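Local coordinates for serine protease (Arthrobacter nicotinovorans, PDB 3WY8), which probably hydrolyses proteins as a trypsin-like serine protease, and has keratinolytic activity, at residues 73-78 and 97-102; 29-34 and 110-115. One frame throughout, in Å; residues are numbered along the deposited sequence.

Contact 1: 73-78 and 97-102; sequences TAKALY and VMNTLN
Ala74 and Met98 form a non-hydrogen-bonded antiparallel pair and Ala76 and Val97 a hydrogen-bonded one, with a classic beta bulge between them where Lys75 and Ala76 both face Val97. Val97 O takes two donors in its carbonyl plane, Lys75 N at 2.8 Å and Ala76 N at 3.2 Å, while Val97 N returns a nearly straight bond to Ala76 O (2.9 Å, 174° at the hydrogen). Beyond the bulge, Asn99 N meets Thr73 O at 2.8 Å.

With CG of Lys75 set between its backbone N and carbonyl carbon (chi1 66°), the extended chain runs across the valine and brings CE to 3.6 Å from Val97 CG1. The other methyl, CG2, approaches CE2 of the Tyr78 ring obliquely at 3.7 Å. On the side away from Val97, the doubly bent Met98 carries CE back to Ala74 CB at 3.5 Å, beside Phe56 of strand 55-60. Asn99 lies alongside Thr73 and adds only a weak bond from ND2 to Thr73 O.

One water joins Thr73 N to Asn99 O; another binds Met98 O and, weakly, Lys75 NZ. One carbonyl thus holds the bulge, with apolar contacts on both faces of two neighbouring first-barrel strands.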
# COMPACT_ATOMS: atom_id res chain seq x y z
N THR A 73 12.28 -1.40 -9.94
CA THR A 73 11.35 -1.99 -10.91
C THR A 73 10.86 -3.36 -10.43
O THR A 73 11.64 -4.15 -9.90
CB THR A 73 12.02 -2.12 -12.30
OG1 THR A 73 12.50 -0.84 -12.72
CG2 THR A 73 11.04 -2.66 -13.34
N ALA A 74 9.57 -3.63 -10.61
CA ALA A 74 8.99 -4.91 -10.21
C ALA A 74 9.37 -6.01 -11.18
O ALA A 74 9.26 -5.84 -12.40
CB ALA A 74 7.47 -4.81 -10.12
N LYS A 75 9.81 -7.14 -10.64
CA LYS A 75 9.99 -8.33 -11.47
C LYS A 75 8.74 -9.20 -11.47
O LYS A 75 8.45 -9.86 -12.46
CB LYS A 75 11.24 -9.12 -11.09
CG LYS A 75 11.24 -9.76 -9.73
CD LYS A 75 12.36 -10.79 -9.62
CE LYS A 75 12.27 -11.51 -8.30
NZ LYS A 75 13.54 -12.18 -7.92
N ALA A 76 7.99 -9.19 -10.37
CA ALA A 76 6.75 -9.97 -10.29
C ALA A 76 5.72 -9.30 -9.39
O ALA A 76 6.06 -8.48 -8.54
CB ALA A 76 7.05 -11.39 -9.81
N LEU A 77 4.45 -9.65 -9.61
CA LEU A 77 3.33 -9.05 -8.88
C LEU A 77 2.39 -10.14 -8.41
O LEU A 77 2.07 -11.07 -9.17
CB LEU A 77 2.58 -8.06 -9.77
CG LEU A 77 3.40 -6.97 -10.46
CD1 LEU A 77 2.60 -6.34 -11.59
CD2 LEU A 77 3.89 -5.93 -9.46
N TYR A 78 1.93 -10.03 -7.16
CA TYR A 78 1.12 -11.07 -6.53
C TYR A 78 -0.13 -10.52 -5.88
O TYR A 78 -0.05 -9.79 -4.89
CB TYR A 78 1.96 -11.84 -5.50
CG TYR A 78 3.17 -12.49 -6.13
CD1 TYR A 78 3.09 -13.77 -6.66
CD2 TYR A 78 4.38 -11.80 -6.22
CE1 TYR A 78 4.20 -14.36 -7.26
CE2 TYR A 78 5.49 -12.38 -6.81
CZ TYR A 78 5.40 -13.66 -7.33
OH TYR A 78 6.50 -14.23 -7.91
N VAL A 97 7.27 -7.86 -5.98
CA VAL A 97 8.64 -8.29 -5.71
C VAL A 97 9.58 -7.57 -6.67
O VAL A 97 9.41 -7.65 -7.89
CB VAL A 97 8.81 -9.82 -5.80
CG1 VAL A 97 10.26 -10.22 -5.54
CG2 VAL A 97 7.90 -10.50 -4.80
N MET A 98 10.54 -6.84 -6.11
CA MET A 98 11.35 -5.91 -6.88
C MET A 98 12.64 -6.56 -7.38
O MET A 98 13.22 -7.40 -6.70
CB MET A 98 11.69 -4.67 -6.04
CG MET A 98 10.49 -3.99 -5.38
SD MET A 98 9.24 -3.40 -6.55
CE MET A 98 8.11 -4.74 -6.63
N ASN A 99 13.06 -6.17 -8.58
CA ASN A 99 14.39 -6.48 -9.08
C ASN A 99 15.44 -5.85 -8.17
O ASN A 99 15.16 -4.89 -7.45
CB ASN A 99 14.59 -5.90 -10.49
CG ASN A 99 13.86 -6.69 -11.55
OD1 ASN A 99 14.07 -7.89 -11.71
ND2 ASN A 99 13.01 -6.00 -12.31
N THR A 100 16.66 -6.40 -8.19
CA THR A 100 17.79 -5.74 -7.56
C THR A 100 18.11 -4.45 -8.32
O THR A 100 17.86 -4.35 -9.52
CB THR A 100 19.04 -6.65 -7.50
OG1 THR A 100 19.29 -7.20 -8.80
CG2 THR A 100 18.84 -7.77 -6.49
N LEU A 101 18.63 -3.47 -7.59
CA LEU A 101 19.09 -2.22 -8.20
C LEU A 101 20.56 -2.02 -7.83
O LEU A 101 20.90 -1.97 -6.65
CB LEU A 101 18.25 -1.03 -7.73
CG LEU A 101 18.54 0.34 -8.35
CD1 LEU A 101 18.09 0.39 -9.81
CD2 LEU A 101 17.86 1.44 -7.54
N ASN A 102 21.41 -1.92 -8.85
CA ASN A 102 22.86 -1.81 -8.66
C ASN A 102 23.40 -2.94 -7.78
O ASN A 102 24.25 -2.71 -6.91
CB ASN A 102 23.24 -0.43 -8.10
CG ASN A 102 22.73 0.71 -8.97
OD1 ASN A 102 22.60 0.58 -10.19
ND2 ASN A 102 22.45 1.84 -8.33
O HOH W 1 14.87 -2.49 -9.32
O HOH W 2 14.56 -9.58 -6.25

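Contact 2: 29-34 and 110-115; sequences SVTAAN and VGSSGV
The flat groups that meet between Ser29-Thr31 and Gly111-Ser113 are peptide units, and they are approached differently. Ser29 OG comes to the Gly111 carbonyl in its plane, whereas Thr31 N reaches the Ser113 carbonyl from a position tilted 35° out of plane, and Ser113 N meets that of Ser29 with a smaller tilt. The last two bonds, Thr31 N to Ser113 O and Ser113 N to Ser29 O, are each 2.8 Å long and flank Val30, which makes a single bridge with Ser113.

The serine side chain is turned by its first torsion (chi1 176°) to lie beside its own carbonyl carbon, which carries OG to 2.8 Å from Gly111 O; the hydroxyl is the donor. Its CB rests at 4.1 Å from Val110 CG2. Gly111, the first residue to leave the helix 106-110, has a positive phi. With an alanine at Ser29, Gly111 O would probably lose this hydrogen bond, and the chain leaving the helix would be less firmly tied to the loop.

Farther along, Thr31 OG1 and Ser112 OG share a 2.9 Å hydrogen bond in which either may donate. The hydroxyl of Ser113 instead accepts from Asn28 ND2. At the far end, Val30 CG1 and Val115 CG1 touch at 3.8 Å, the two side chains crossing at about a right angle, and Val115 also packs on Tyr213 of helix 207-218.

Residues 110-115 lead from the first barrel toward the second, as the interdomain linker does in trypsin-like proteases, and Gly114 pairs by backbone with Gln185 in the second sheet. The chemistry implies a polar seam: backbone bonds set the register and the hydroxyls of Ser29, Thr31 and Ser112 add bonds between linker and loop, with one valine pair closing the end.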
# COMPACT_ATOMS: atom_id res chain seq x y z
N SER A 29 8.01 -1.09 1.86
CA SER A 29 8.93 -2.22 1.94
C SER A 29 8.59 -3.05 3.17
O SER A 29 8.61 -2.55 4.30
CB SER A 29 10.38 -1.73 2.00
OG SER A 29 11.28 -2.82 2.16
N VAL A 30 8.23 -4.32 2.95
CA VAL A 30 7.85 -5.21 4.05
C VAL A 30 8.83 -6.35 4.20
O VAL A 30 9.42 -6.82 3.22
CB VAL A 30 6.40 -5.75 3.92
CG1 VAL A 30 5.38 -4.62 4.09
CG2 VAL A 30 6.18 -6.47 2.58
N THR A 31 9.03 -6.79 5.44
CA THR A 31 10.00 -7.84 5.72
C THR A 31 9.62 -9.11 4.96
O THR A 31 8.45 -9.48 4.90
CB THR A 31 10.11 -8.12 7.23
OG1 THR A 31 10.35 -6.89 7.92
CG2 THR A 31 11.25 -9.09 7.51
N ALA A 32 10.62 -9.75 4.35
CA ALA A 32 10.41 -10.90 3.50
C ALA A 32 11.74 -11.57 3.23
O ALA A 32 12.76 -10.89 3.10
CB ALA A 32 9.78 -10.47 2.18
N ALA A 33 11.74 -12.90 3.15
CA ALA A 33 12.97 -13.66 2.88
C ALA A 33 13.73 -13.15 1.65
O ALA A 33 14.96 -13.13 1.65
CB ALA A 33 12.66 -15.14 2.75
N ASN A 34 12.99 -12.73 0.62
CA ASN A 34 13.62 -12.23 -0.61
C ASN A 34 14.21 -10.81 -0.52
O ASN A 34 14.87 -10.35 -1.45
CB ASN A 34 12.68 -12.37 -1.82
CG ASN A 34 11.39 -11.56 -1.67
OD1 ASN A 34 11.28 -10.64 -0.86
ND2 ASN A 34 10.40 -11.90 -2.49
N VAL A 110 16.82 0.16 2.16
CA VAL A 110 15.83 1.01 2.85
C VAL A 110 15.18 0.40 4.09
O VAL A 110 14.34 1.04 4.73
CB VAL A 110 14.73 1.53 1.88
CG1 VAL A 110 15.35 2.25 0.69
CG2 VAL A 110 13.83 0.39 1.40
N GLY A 111 15.56 -0.83 4.43
CA GLY A 111 14.93 -1.53 5.54
C GLY A 111 13.54 -2.01 5.16
O GLY A 111 13.16 -1.97 3.99
N SER A 112 12.77 -2.45 6.15
CA SER A 112 11.44 -2.98 5.91
C SER A 112 10.60 -3.00 7.19
O SER A 112 11.13 -2.97 8.30
CB SER A 112 11.52 -4.39 5.32
OG SER A 112 12.12 -5.29 6.23
N SER A 113 9.28 -3.04 7.01
CA SER A 113 8.34 -3.12 8.12
C SER A 113 7.96 -4.57 8.38
O SER A 113 7.76 -5.34 7.44
CB SER A 113 7.07 -2.34 7.80
OG SER A 113 7.35 -0.97 7.56
N GLY A 114 7.83 -4.92 9.65
CA GLY A 114 7.19 -6.18 10.02
C GLY A 114 5.73 -6.15 9.62
O GLY A 114 5.14 -5.07 9.45
N VAL A 115 5.15 -7.33 9.44
CA VAL A 115 3.73 -7.46 9.08
C VAL A 115 2.95 -8.27 10.10
O VAL A 115 3.52 -9.11 10.81
CB VAL A 115 3.54 -8.07 7.66
CG1 VAL A 115 3.98 -7.08 6.59
CG2 VAL A 115 4.28 -9.40 7.51

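Contacts 1 and 2 have centres about 14 Å apart and meet directly where Val97 CG1 packs at 3.5 Å from Asn34 ND2. Residues 36-37, where strand 37-40 begins, are a common partner: Met98 bonds by backbone to Ser36, and Val30 to Thr37. The C-terminus is a second common neighbour, since Asn34 ND2 binds Ser219 O and Tyr78 packs on the same residue. Contact 1 thus closes part of the first barrel, while contact 2 fastens the interbarrel linker onto a loop of the first. Neither includes the likely catalytic triad of Ser171, His43 and Asp92, but strands 37-40 and 94-98 lie within three residues of the last two, consistent with a shared scaffold for the site.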